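Local coordinates for LC-Est1C (Uncultured organism, PDB 3WYD), which probably hydrolyses carboxylic ester bonds, as the C-terminal esterase domain, with an alpha/beta hydrolase fold, of a longer metagenome-derived enzyme, at residues 122-127 with 150-155; 136-141 with 206-211; 41-46 with 91-96; 157-162 with 171-176; 72-77 with 98-103. All coordinates share one frame; numbering follows the deposited sequence.

Contact 1: 122-127 with 150-155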
# COMPACT_ATOMS: atom_id res chain seq x y z
N GLY A 122 -3.20 -1.46 7.54
CA GLY A 122 -4.39 -0.75 7.98
C GLY A 122 -4.97 -1.28 9.26
O GLY A 122 -5.46 -0.52 10.09
N THR A 123 -4.97 -2.60 9.42
CA THR A 123 -5.47 -3.19 10.67
C THR A 123 -4.74 -2.60 11.88
O THR A 123 -5.37 -2.22 12.87
CB THR A 123 -5.32 -4.72 10.65
OG1 THR A 123 -6.18 -5.27 9.65
CG2 THR A 123 -5.73 -5.37 11.97
N TRP A 124 -3.42 -2.59 11.82
CA TRP A 124 -2.68 -2.01 12.94
C TRP A 124 -2.85 -0.51 13.07
O TRP A 124 -3.02 -0.02 14.19
CB TRP A 124 -1.19 -2.33 12.82
CG TRP A 124 -0.77 -3.59 13.59
CD1 TRP A 124 -1.14 -3.93 14.86
CD2 TRP A 124 0.10 -4.65 13.13
NE1 TRP A 124 -0.55 -5.12 15.22
CE2 TRP A 124 0.29 -5.54 14.21
CE3 TRP A 124 0.81 -4.86 11.94
CZ2 TRP A 124 1.17 -6.64 14.13
CZ3 TRP A 124 1.65 -5.99 11.82
CH2 TRP A 124 1.79 -6.89 12.93
N SER A 125 -2.74 0.21 11.96
CA SER A 125 -2.76 1.69 12.11
C SER A 125 -4.11 2.21 12.55
O SER A 125 -4.19 3.14 13.39
CB SER A 125 -2.27 2.39 10.84
OG SER A 125 -3.11 2.12 9.77
N ILE A 126 -5.19 1.63 12.03
CA ILE A 126 -6.52 2.06 12.45
C ILE A 126 -6.77 1.75 13.92
O ILE A 126 -7.32 2.55 14.65
CB ILE A 126 -7.60 1.51 11.53
CG1 ILE A 126 -7.39 2.09 10.13
CG2 ILE A 126 -9.03 1.69 12.12
CD1 ILE A 126 -8.33 1.34 9.11
N ALA A 127 -6.40 0.55 14.35
CA ALA A 127 -6.59 0.18 15.73
C ALA A 127 -5.77 1.10 16.66
O ALA A 127 -6.21 1.47 17.74
CB ALA A 127 -6.20 -1.29 15.94
N ALA A 150 2.28 -0.29 22.32
CA ALA A 150 1.83 -0.14 23.69
C ALA A 150 0.35 0.33 23.82
O ALA A 150 -0.39 -0.11 24.72
CB ALA A 150 2.76 0.89 24.41
N ASN A 151 -0.06 1.11 22.81
CA ASN A 151 -1.41 1.69 22.67
C ASN A 151 -2.49 0.62 22.59
O ASN A 151 -3.63 0.86 22.98
CB ASN A 151 -1.54 2.53 21.36
CG ASN A 151 -0.85 3.88 21.44
OD1 ASN A 151 -0.12 4.16 22.39
ND2 ASN A 151 -1.06 4.73 20.43
N ILE A 152 -2.11 -0.54 22.06
CA ILE A 152 -3.06 -1.62 21.74
C ILE A 152 -2.67 -2.92 22.45
O ILE A 152 -3.10 -4.01 22.07
CB ILE A 152 -3.19 -1.86 20.18
CG1 ILE A 152 -1.82 -2.16 19.56
CG2 ILE A 152 -3.81 -0.63 19.54
CD1 ILE A 152 -1.93 -2.60 18.06
N ALA A 153 -1.89 -2.81 23.52
CA ALA A 153 -1.46 -4.00 24.26
C ALA A 153 -2.60 -4.76 24.92
O ALA A 153 -2.45 -5.93 25.23
CB ALA A 153 -0.39 -3.63 25.29
N HIS A 154 -3.73 -4.08 25.15
CA HIS A 154 -4.90 -4.76 25.67
C HIS A 154 -5.73 -5.48 24.61
O HIS A 154 -6.73 -6.11 24.95
CB HIS A 154 -5.80 -3.70 26.33
CG HIS A 154 -6.27 -2.65 25.39
ND1 HIS A 154 -5.43 -1.70 24.85
CD2 HIS A 154 -7.49 -2.42 24.84
CE1 HIS A 154 -6.11 -0.92 24.03
NE2 HIS A 154 -7.37 -1.34 24.01
N ILE A 155 -5.33 -5.38 23.34
CA ILE A 155 -6.08 -6.02 22.25
C ILE A 155 -5.35 -7.28 21.79
O ILE A 155 -4.22 -7.18 21.29
CB ILE A 155 -6.23 -5.07 21.05
CG1 ILE A 155 -6.85 -3.73 21.53
CG2 ILE A 155 -7.11 -5.73 19.95
CD1 ILE A 155 -6.96 -2.72 20.41

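Contact 2: 136-141 with 206-211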
# COMPACT_ATOMS: atom_id res chain seq x y z
N ALA A 136 -10.31 -7.71 18.94
CA ALA A 136 -9.09 -8.44 18.59
C ALA A 136 -8.76 -8.11 17.13
O ALA A 136 -9.62 -7.61 16.37
CB ALA A 136 -9.33 -9.93 18.74
N LEU A 137 -7.50 -8.34 16.77
CA LEU A 137 -7.00 -7.95 15.45
C LEU A 137 -6.26 -9.10 14.80
O LEU A 137 -5.65 -9.92 15.50
CB LEU A 137 -6.00 -6.79 15.55
CG LEU A 137 -6.50 -5.55 16.30
CD1 LEU A 137 -5.29 -4.64 16.56
CD2 LEU A 137 -7.55 -4.82 15.51
N ALA A 138 -6.23 -9.15 13.46
CA ALA A 138 -5.42 -10.16 12.76
C ALA A 138 -4.80 -9.55 11.49
O ALA A 138 -5.30 -9.75 10.36
CB ALA A 138 -6.28 -11.40 12.43
N PRO A 139 -3.68 -8.84 11.64
CA PRO A 139 -2.96 -8.37 10.44
C PRO A 139 -2.17 -9.46 9.74
O PRO A 139 -1.39 -10.23 10.39
CB PRO A 139 -2.03 -7.28 10.98
CG PRO A 139 -1.82 -7.69 12.43
CD PRO A 139 -3.06 -8.38 12.90
N VAL A 140 -2.32 -9.52 8.42
CA VAL A 140 -1.68 -10.55 7.60
C VAL A 140 -0.74 -9.90 6.57
O VAL A 140 -1.19 -9.08 5.77
CB VAL A 140 -2.76 -11.39 6.87
CG1 VAL A 140 -2.10 -12.48 6.02
CG2 VAL A 140 -3.71 -12.04 7.93
N ALA A 141 0.55 -10.25 6.63
CA ALA A 141 1.57 -9.75 5.69
C ALA A 141 1.60 -8.23 5.68
O ALA A 141 1.76 -7.58 4.65
CB ALA A 141 1.38 -10.37 4.27
N LYS A 206 -8.99 -19.67 8.71
CA LYS A 206 -9.49 -20.45 9.85
C LYS A 206 -8.89 -19.99 11.16
O LYS A 206 -9.58 -19.90 12.17
CB LYS A 206 -9.18 -21.96 9.65
CG LYS A 206 -9.75 -22.84 10.77
CD LYS A 206 -9.42 -24.32 10.54
CE LYS A 206 -10.07 -25.21 11.59
NZ LYS A 206 -9.52 -24.96 12.95
N ASP A 207 -7.59 -19.69 11.14
CA ASP A 207 -6.90 -19.26 12.34
C ASP A 207 -7.44 -17.89 12.77
O ASP A 207 -7.55 -17.61 13.96
CB ASP A 207 -5.41 -19.17 12.07
CG ASP A 207 -4.83 -20.49 11.61
OD1 ASP A 207 -4.53 -21.31 12.50
OD2 ASP A 207 -4.69 -20.71 10.38
N VAL A 208 -7.69 -17.02 11.81
CA VAL A 208 -8.24 -15.68 12.14
C VAL A 208 -9.62 -15.79 12.82
O VAL A 208 -9.84 -15.17 13.87
CB VAL A 208 -8.38 -14.84 10.86
CG1 VAL A 208 -9.19 -13.55 11.07
CG2 VAL A 208 -7.01 -14.53 10.26
N PHE A 209 -10.53 -16.59 12.25
CA PHE A 209 -11.85 -16.74 12.86
C PHE A 209 -11.75 -17.48 14.18
O PHE A 209 -12.49 -17.16 15.12
CB PHE A 209 -12.82 -17.40 11.89
CG PHE A 209 -13.41 -16.43 10.91
CD1 PHE A 209 -14.58 -15.74 11.24
CD2 PHE A 209 -12.81 -16.19 9.68
CE1 PHE A 209 -15.13 -14.84 10.37
CE2 PHE A 209 -13.38 -15.33 8.77
CZ PHE A 209 -14.54 -14.65 9.09
N ASP A 210 -10.83 -18.44 14.30
CA ASP A 210 -10.63 -19.10 15.60
C ASP A 210 -10.24 -18.07 16.65
O ASP A 210 -10.70 -18.12 17.78
CB ASP A 210 -9.52 -20.15 15.55
CG ASP A 210 -9.94 -21.46 14.85
OD1 ASP A 210 -11.11 -21.62 14.50
OD2 ASP A 210 -9.02 -22.27 14.57
N TRP A 211 -9.37 -17.14 16.29
CA TRP A 211 -8.92 -16.08 17.20
C TRP A 211 -10.06 -15.16 17.59
O TRP A 211 -10.23 -14.81 18.76
CB TRP A 211 -7.80 -15.26 16.51
CG TRP A 211 -7.07 -14.34 17.46
CD1 TRP A 211 -7.16 -12.97 17.51
CD2 TRP A 211 -6.10 -14.72 18.41
NE1 TRP A 211 -6.29 -12.48 18.46
CE2 TRP A 211 -5.62 -13.53 19.03
CE3 TRP A 211 -5.56 -15.96 18.79
CZ2 TRP A 211 -4.62 -13.55 20.01
CZ3 TRP A 211 -4.59 -15.99 19.77
CH2 TRP A 211 -4.14 -14.79 20.40

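Contact 3: 41-46 with 91-96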
# COMPACT_ATOMS: atom_id res chain seq x y z
N ILE A 41 -14.36 -6.44 10.27
CA ILE A 41 -13.97 -5.53 9.21
C ILE A 41 -12.77 -6.19 8.53
O ILE A 41 -11.79 -6.52 9.21
CB ILE A 41 -13.55 -4.16 9.80
CG1 ILE A 41 -14.70 -3.55 10.64
CG2 ILE A 41 -13.04 -3.24 8.68
CD1 ILE A 41 -16.05 -3.43 9.89
N ALA A 42 -12.86 -6.42 7.21
CA ALA A 42 -11.80 -7.07 6.46
C ALA A 42 -11.27 -6.08 5.43
O ALA A 42 -12.05 -5.55 4.62
CB ALA A 42 -12.38 -8.31 5.76
N LEU A 43 -9.98 -5.76 5.49
CA LEU A 43 -9.33 -4.73 4.65
C LEU A 43 -8.50 -5.37 3.56
O LEU A 43 -7.61 -6.17 3.84
CB LEU A 43 -8.40 -3.86 5.52
CG LEU A 43 -9.08 -3.16 6.70
CD1 LEU A 43 -8.07 -2.33 7.51
CD2 LEU A 43 -10.32 -2.30 6.31
N HIS A 44 -8.85 -5.08 2.30
CA HIS A 44 -8.15 -5.57 1.13
C HIS A 44 -6.73 -5.06 0.93
O HIS A 44 -6.30 -4.08 1.53
CB HIS A 44 -8.99 -5.31 -0.15
CG HIS A 44 -9.11 -3.87 -0.51
ND1 HIS A 44 -8.06 -3.16 -1.06
CD2 HIS A 44 -10.13 -3.00 -0.36
CE1 HIS A 44 -8.42 -1.89 -1.18
NE2 HIS A 44 -9.68 -1.77 -0.78
N GLY A 45 -6.03 -5.75 0.03
CA GLY A 45 -4.69 -5.33 -0.37
C GLY A 45 -4.64 -4.17 -1.35
O GLY A 45 -5.65 -3.54 -1.67
N MET A 46 -3.43 -3.86 -1.81
CA MET A 46 -3.22 -2.68 -2.62
C MET A 46 -3.91 -2.81 -3.98
O MET A 46 -4.40 -1.82 -4.54
CB MET A 46 -1.71 -2.46 -2.80
CG MET A 46 -1.33 -1.04 -3.04
SD MET A 46 0.44 -0.96 -3.23
CE MET A 46 0.88 -2.68 -3.38
N ARG A 91 -10.76 7.35 8.22
CA ARG A 91 -12.06 7.86 8.61
C ARG A 91 -13.16 7.16 7.83
O ARG A 91 -14.22 6.82 8.40
CB ARG A 91 -12.12 9.38 8.39
CG ARG A 91 -11.80 10.16 9.65
CD ARG A 91 -11.26 11.55 9.37
NE ARG A 91 -10.02 11.81 10.11
CZ ARG A 91 -8.86 12.15 9.55
NH1 ARG A 91 -8.77 12.32 8.24
NH2 ARG A 91 -7.79 12.34 10.32
N ASP A 92 -12.89 6.84 6.57
CA ASP A 92 -13.80 5.99 5.78
C ASP A 92 -14.10 4.68 6.49
O ASP A 92 -15.27 4.32 6.68
CB ASP A 92 -13.22 5.69 4.40
CG ASP A 92 -13.43 6.84 3.43
OD1 ASP A 92 -14.47 7.53 3.54
OD2 ASP A 92 -12.54 7.06 2.58
N VAL A 93 -13.06 4.00 6.97
CA VAL A 93 -13.30 2.77 7.67
C VAL A 93 -14.14 2.96 8.91
O VAL A 93 -15.06 2.16 9.19
CB VAL A 93 -11.98 2.01 8.01
CG1 VAL A 93 -12.31 0.78 8.83
CG2 VAL A 93 -11.32 1.59 6.73
N MET A 94 -13.85 3.99 9.69
CA MET A 94 -14.61 4.16 10.91
C MET A 94 -16.05 4.52 10.62
O MET A 94 -16.95 4.11 11.34
CB MET A 94 -13.95 5.17 11.85
CG MET A 94 -12.50 4.78 12.28
SD MET A 94 -12.31 3.08 12.92
CE MET A 94 -13.31 3.17 14.38
N ASP A 95 -16.26 5.22 9.53
CA ASP A 95 -17.60 5.59 9.12
C ASP A 95 -18.41 4.38 8.65
O ASP A 95 -19.61 4.28 8.92
CB ASP A 95 -17.56 6.64 8.01
CG ASP A 95 -17.20 8.03 8.52
OD1 ASP A 95 -17.16 8.25 9.75
OD2 ASP A 95 -16.97 8.90 7.67
N VAL A 96 -17.75 3.44 7.96
CA VAL A 96 -18.38 2.17 7.63
C VAL A 96 -18.80 1.41 8.88
O VAL A 96 -19.95 0.96 8.99
CB VAL A 96 -17.45 1.28 6.79
CG1 VAL A 96 -18.02 -0.13 6.65
CG2 VAL A 96 -17.19 1.94 5.45

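Contact 4: 157-162 with 171-176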
# COMPACT_ATOMS: atom_id res chain seq x y z
N GLN A 157 -3.93 -10.12 19.56
CA GLN A 157 -3.59 -10.01 18.16
C GLN A 157 -3.10 -11.35 17.65
O GLN A 157 -2.26 -12.01 18.29
CB GLN A 157 -2.48 -8.97 18.00
CG GLN A 157 -3.04 -7.55 18.27
CD GLN A 157 -1.96 -6.52 18.51
OE1 GLN A 157 -1.05 -6.35 17.70
NE2 GLN A 157 -1.97 -5.92 19.71
N LEU A 158 -3.59 -11.76 16.48
CA LEU A 158 -3.03 -12.83 15.69
C LEU A 158 -2.32 -12.26 14.49
O LEU A 158 -2.94 -11.52 13.71
CB LEU A 158 -4.19 -13.72 15.19
CG LEU A 158 -3.72 -14.83 14.23
CD1 LEU A 158 -3.02 -15.92 15.05
CD2 LEU A 158 -4.88 -15.45 13.50
N VAL A 159 -1.02 -12.51 14.38
CA VAL A 159 -0.21 -11.93 13.33
C VAL A 159 0.23 -13.06 12.41
O VAL A 159 0.69 -14.07 12.88
CB VAL A 159 1.03 -11.25 13.91
CG1 VAL A 159 1.90 -10.64 12.78
CG2 VAL A 159 0.61 -10.13 14.89
N VAL A 160 0.07 -12.87 11.09
CA VAL A 160 0.47 -13.90 10.10
C VAL A 160 1.43 -13.30 9.11
O VAL A 160 1.21 -12.17 8.64
CB VAL A 160 -0.75 -14.42 9.36
CG1 VAL A 160 -0.33 -15.41 8.27
CG2 VAL A 160 -1.74 -15.06 10.31
N HIS A 161 2.56 -13.97 8.84
CA HIS A 161 3.45 -13.46 7.80
C HIS A 161 4.23 -14.62 7.24
O HIS A 161 4.62 -15.51 7.99
CB HIS A 161 4.46 -12.42 8.37
CG HIS A 161 4.84 -11.33 7.42
ND1 HIS A 161 4.54 -10.01 7.66
CD2 HIS A 161 5.46 -11.36 6.21
CE1 HIS A 161 5.02 -9.25 6.69
NE2 HIS A 161 5.53 -10.05 5.76
N GLY A 162 4.52 -14.54 5.95
CA GLY A 162 5.36 -15.60 5.34
C GLY A 162 6.83 -15.22 5.38
O GLY A 162 7.18 -14.06 5.16
N GLU A 171 10.42 -9.25 8.38
CA GLU A 171 10.87 -8.42 9.49
C GLU A 171 9.87 -7.33 9.87
O GLU A 171 9.80 -6.93 11.06
CB GLU A 171 12.22 -7.77 9.13
CG GLU A 171 13.36 -8.80 9.06
CD GLU A 171 13.53 -9.54 7.69
OE1 GLU A 171 12.73 -9.38 6.72
OE2 GLU A 171 14.50 -10.34 7.61
N ARG A 172 8.96 -6.97 8.96
CA ARG A 172 7.94 -5.95 9.29
C ARG A 172 6.93 -6.50 10.29
O ARG A 172 6.49 -5.74 11.18
CB ARG A 172 7.25 -5.42 8.03
CG ARG A 172 8.19 -4.78 7.01
CD ARG A 172 8.98 -3.58 7.61
NE ARG A 172 9.86 -3.03 6.59
CZ ARG A 172 11.04 -3.54 6.28
NH1 ARG A 172 11.64 -4.43 7.09
NH2 ARG A 172 11.71 -3.09 5.23
N SER A 173 6.62 -7.81 10.26
CA SER A 173 5.76 -8.36 11.30
C SER A 173 6.61 -8.68 12.53
O SER A 173 6.14 -8.55 13.67
CB SER A 173 5.02 -9.61 10.82
OG SER A 173 3.86 -9.24 10.11
N ARG A 174 7.83 -9.20 12.32
CA ARG A 174 8.62 -9.63 13.48
C ARG A 174 8.83 -8.47 14.44
O ARG A 174 8.75 -8.67 15.65
CB ARG A 174 9.96 -10.19 13.02
CG ARG A 174 9.90 -11.49 12.30
CD ARG A 174 11.30 -11.89 11.79
NE ARG A 174 11.28 -13.21 11.18
CZ ARG A 174 12.28 -13.71 10.45
NH1 ARG A 174 13.36 -12.98 10.21
NH2 ARG A 174 12.13 -14.90 9.88
N VAL A 175 9.10 -7.28 13.94
CA VAL A 175 9.38 -6.16 14.84
C VAL A 175 8.14 -5.75 15.63
O VAL A 175 8.24 -5.28 16.77
CB VAL A 175 10.02 -4.97 14.15
CG1 VAL A 175 11.43 -5.37 13.62
CG2 VAL A 175 9.13 -4.39 13.07
N MET A 176 6.95 -5.94 15.04
CA MET A 176 5.72 -5.58 15.72
C MET A 176 5.39 -6.58 16.83
O MET A 176 5.05 -6.21 17.92
CB MET A 176 4.57 -5.58 14.72
CG MET A 176 4.69 -4.58 13.59
SD MET A 176 4.68 -2.84 14.12
CE MET A 176 2.92 -2.55 14.10
O HOH W 1 1.17 -8.80 9.53

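Contact 5: 72-77 with 98-103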
# COMPACT_ATOMS: atom_id res chain seq x y z
N ILE A 72 -21.26 -10.95 10.83
CA ILE A 72 -21.47 -9.96 9.79
C ILE A 72 -20.07 -9.48 9.37
O ILE A 72 -19.20 -9.38 10.24
CB ILE A 72 -22.30 -8.76 10.29
CG1 ILE A 72 -23.72 -9.26 10.55
CG2 ILE A 72 -22.32 -7.65 9.31
CD1 ILE A 72 -24.62 -8.25 11.23
N VAL A 73 -19.80 -9.39 8.06
CA VAL A 73 -18.49 -8.91 7.56
C VAL A 73 -18.71 -7.63 6.77
O VAL A 73 -19.60 -7.58 5.90
CB VAL A 73 -17.81 -9.94 6.63
CG1 VAL A 73 -16.41 -9.44 6.19
CG2 VAL A 73 -17.71 -11.31 7.32
N ALA A 74 -17.93 -6.59 7.03
CA ALA A 74 -17.90 -5.42 6.17
C ALA A 74 -16.55 -5.25 5.54
O ALA A 74 -15.51 -5.31 6.22
CB ALA A 74 -18.29 -4.12 6.96
N CYS A 75 -16.54 -4.99 4.24
CA CYS A 75 -15.29 -4.83 3.47
C CYS A 75 -15.25 -3.45 2.86
O CYS A 75 -15.91 -3.21 1.81
CB CYS A 75 -15.29 -5.88 2.36
SG CYS A 75 -15.29 -7.56 3.01
N PRO A 76 -14.64 -2.48 3.55
CA PRO A 76 -14.53 -1.12 2.99
C PRO A 76 -13.67 -1.06 1.70
O PRO A 76 -12.78 -1.88 1.47
CB PRO A 76 -13.82 -0.32 4.07
CG PRO A 76 -13.86 -1.15 5.28
CD PRO A 76 -14.04 -2.59 4.89
N LYS A 77 -13.94 -0.05 0.88
CA LYS A 77 -13.06 0.24 -0.23
C LYS A 77 -11.83 1.00 0.24
O LYS A 77 -11.94 1.96 0.99
CB LYS A 77 -13.77 1.02 -1.31
CG LYS A 77 -12.88 1.26 -2.53
CD LYS A 77 -13.60 1.99 -3.66
CE LYS A 77 -12.61 2.38 -4.76
NZ LYS A 77 -12.03 1.22 -5.50
N ALA A 98 -19.54 2.69 11.79
CA ALA A 98 -20.62 3.39 12.48
C ALA A 98 -21.92 3.16 11.73
O ALA A 98 -22.95 2.87 12.36
CB ALA A 98 -20.32 4.88 12.62
N GLU A 99 -21.87 3.15 10.40
CA GLU A 99 -23.10 2.89 9.64
C GLU A 99 -23.61 1.46 9.88
O GLU A 99 -24.79 1.21 10.07
CB GLU A 99 -22.88 3.11 8.17
CG GLU A 99 -24.15 2.98 7.36
CD GLU A 99 -23.91 3.41 5.93
OE1 GLU A 99 -23.98 4.62 5.66
OE2 GLU A 99 -23.62 2.54 5.09
N VAL A 100 -22.71 0.48 9.87
CA VAL A 100 -23.13 -0.88 10.11
C VAL A 100 -23.74 -1.01 11.50
O VAL A 100 -24.71 -1.73 11.69
CB VAL A 100 -21.96 -1.89 9.88
CG1 VAL A 100 -22.34 -3.27 10.34
CG2 VAL A 100 -21.55 -1.89 8.39
N ARG A 101 -23.15 -0.34 12.50
CA ARG A 101 -23.66 -0.43 13.86
C ARG A 101 -25.02 0.25 14.04
O ARG A 101 -25.83 -0.24 14.84
CB ARG A 101 -22.64 0.12 14.86
CG ARG A 101 -21.34 -0.67 14.89
CD ARG A 101 -20.34 -0.02 15.85
NE ARG A 101 -20.70 -0.22 17.25
CZ ARG A 101 -19.93 0.19 18.26
NH1 ARG A 101 -18.84 0.89 17.98
NH2 ARG A 101 -20.25 -0.09 19.51
N ARG A 102 -25.31 1.23 13.18
CA ARG A 102 -26.66 1.83 13.08
C ARG A 102 -27.66 0.85 12.48
O ARG A 102 -28.78 0.68 13.00
CB ARG A 102 -26.62 3.12 12.25
CG ARG A 102 -26.12 4.35 13.02
CD ARG A 102 -26.50 5.67 12.34
NE ARG A 102 -25.91 5.82 11.01
CZ ARG A 102 -24.63 6.11 10.79
NH1 ARG A 102 -23.82 6.30 11.82
NH2 ARG A 102 -24.17 6.24 9.55
N ASP A 103 -27.26 0.19 11.40
CA ASP A 103 -28.17 -0.60 10.57
C ASP A 103 -28.44 -2.00 11.08
O ASP A 103 -29.48 -2.59 10.79
CB ASP A 103 -27.62 -0.69 9.15
CG ASP A 103 -27.65 0.63 8.43
OD1 ASP A 103 -28.31 1.58 8.93
OD2 ASP A 103 -27.02 0.71 7.36

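Contact 1: 122-127 with 150-155
Ile152 fits against Trp124 and Ala127 where helix 118-129, the helix that follows the probable nucleophile elbow of this alpha/beta hydrolase, meets the loop leading into strand 157-162. Two branches of the isoleucine divide the work. Its CD1 reaches the five-membered ring of the indole, 3.6 Å from Trp124 CD1, and arrives at the ring edge, near its plane, an edge contact and no stack. The CG2 methyl turns to the helix backbone instead, 3.7 Å from Ala127 O, with the Ala127 CB methyl at 4.4 Å. A chi1 of 56° sets Ile152 CG1 between the backbone N and the carbonyl carbon, and from there an extended chi2 carries CD1 to the indole. The loop turns sharply at this point: a type I turn runs from Ile152 to Ile155, closed by Ile155 N to Ile152 O at 2.9 Å. Trp124 has a second hold, a hydrogen bond from NE1 to Gln157 OE1 on strand 157-162; Gln157 also touches Ile152, and the indole touches Pro139 and Val159. All three touching residues are buried, with the connection between strands 136-140 and 157-162 lying against the helix after the probable elbow of an alpha/beta hydrolase.

Contact 2: 136-141 with 206-211
Strand 136-140 and helix 206-211 run nearly antiparallel, their axes 165° apart in direction and 8.9 Å apart at closest approach, which lays the last helix, 205-213, along strand 136-140 on one face of the central alpha/beta hydrolase sheet. The nearest CA pair, Ala138 and Val208, is separated by 6.2 Å, an approach consistent with the small alanine on the strand. Both methyls of Val208 straddle that alanine: CG1 and CG2 each lie 3.9 Å from Ala138 CB, an evenly shared contact. One helical turn further on, Trp211 extends toward the start of the strand. With CG anti to the backbone N (chi1 -168°), the indole presents its five-membered ring to the strand, and Trp211 NE1 is hydrogen-bonded to Pro156 O beyond the two segments. No hydrogen bond joins the segments, and the contacts between side chains are apolar. On the outer side of the helix, Lys206 NZ bridges to Asp210 OD2 at 3.2 Å, using the syn lone pair of that oxygen, and Arg69 is a second charged partner through Asp210 OD1. The indole approach to the strand is oblique: Trp211 CD1 lies 3.9 Å from Ala136 CB and 4.0 Å from Leu137 O.

Contact 3: 41-46 with 91-96
Ile41 and Leu43 of strand 37-43 meet Val93 of helix 88-103, one of the helix-on-sheet interfaces of the alpha/beta hydrolase fold. The interaction across the segments is apolar, with no hydrogen bond between them, and both strand residues use the same valine. Val93 CG1 lies 4.1 Å from Ile41 CG2, the two branches running alongside with their directions reversed. Its other methyl, Val93 CG2, meets Leu43 CD2 at 4.0 Å. The fork is set by chi1 of 176°, which puts Val93 CG1 beside the carbonyl carbon and CG2 beside the backbone N, one branch for each strand residue. The nearest CA atoms, those of Ile41 and Val93, remain 8.5 Å apart, so the methyl groups span the gap between the backbones. Further apolar cover comes from Pro76 of the adjoining strand, which touches Ile41, Leu43 and Val93, and from Ile126 of helix 118-129, which touches Leu43 and Val93. Leu43 also reaches the probable nucleophile elbow. Among the polar bonds, Leu43 O takes the hydroxyl of Tyr53, and in the loop after the strand His44 O accepts from the hydroxyl of Tyr85. His44 NE2 makes a weak bond to Gly78 N. At the other ring nitrogen, His44 ND1 is directed at Gly45 O; their separation is unusually short and doubtful as a length, but the oxygen lies just 3° out of the imidazole plane.

Contact 4: 157-162 with 171-176
Ser173 OG is gripped from two directions: His161 ND1 lies 2.7 Å away, and a water lies at 2.8 Å from Ser173 OG. Either His161 or Ser173 could donate in the first bond, whose angle is 154°, and the hydroxyl meets the imidazole at its edge, in the ring plane. The same water makes a long, weak bond of 3.5 Å to Val160 O, thus linking the hydroxyl loosely to the strand backbone. A chi1 of -83° holds Ser173 OG beside its own backbone N and anti to the carbonyl carbon, facing strand 157-162. Val159 CG1 packs against the serine, 3.6 Å from Ser173 OG and 3.8 Å from Ser173 CB. The strand and helix 171-176 run at 151° to one another with axes 8.4 Å apart, as the first two elements of a beta-alpha-beta unit that continues to strand 187-192. Outside the segments, His161 NE2 is hydrogen-bonded to Val168 O, and Arg172 NE to Gly47 O of the second subunit. Bonds at both imidazole nitrogens should hold the ring's rotation; separately, histidine and water satisfy the buried serine hydroxyl, so helix is tied to strand through a histidine that touches the probable catalytic triad.

Contact 5: 72-77 with 98-103
Val100 projects from helix 88-103 onto strand 72-76, and its short side chain makes the whole contact from the helix side. The side chain leaves the helix pointing at the strand, Val100 CA being 8.0 Å from Ala74 CA, the nearest such pair. CB itself acts as the branch point: with CG1 trans to the backbone N (chi1 171°), the two methyls fork to different strand residues. The first, Val100 CG1, comes within 4.5 Å of Ile72 CG2, a loose apolar approach. The second, Val100 CG2, stands 4.2 Å from Ala74 CB. Ile72 and Ala74 are two positions apart, so both direct their CB atoms to the helix side, whereas Val73 between them points away and packs on Phe62, Met63 and Ala66 of helix 57-69. No hydrogen bond crosses between the segments, and the 85 Å² of buried surface describes a small interface in which all three touching residues are nonetheless buried. Neighbouring side chains finish the environment: Leu25 of strand 23-26 touches Val100, Ile72 and Ala74 alike, and Tyr23 also packs on Val100 while its hydroxyl is hydrogen-bonded to Glu99 OE2. Strand 72-76 lies between strand 23-26, antiparallel to it, and the parallel strand 37-43, with helix 88-103 over one face of the sheet and helix 57-69 over the other.

How the contacts relate
All the contacts except contact 1 include a strand of the single mixed sheet. Contacts 3 and 5, with centres about 9 Å apart, share helix 88-103 and neighbouring strands, joined by a probable Ala42 N to Ala74 O bond of 3.0 Å. Contacts 2 and 4, about 11 Å apart by centres, lie on neighbouring strands linked by Leu137 O and Leu158 N at 2.9 Å. Contact 1 touches contacts 2, 3 and 4; Ile126 CD1 meets Val93 CG2 of contact 3 at 3.8 Å. Contacts 4 and 5 are about 26 Å apart between centres. Three contacts reach the probable Ser117-His197-Asp165 site: Ala141 of contact 2 touches His197 and Asp165, Leu43 of contact 3 the nucleophile elbow, and His161 of contact 4 the triad residues.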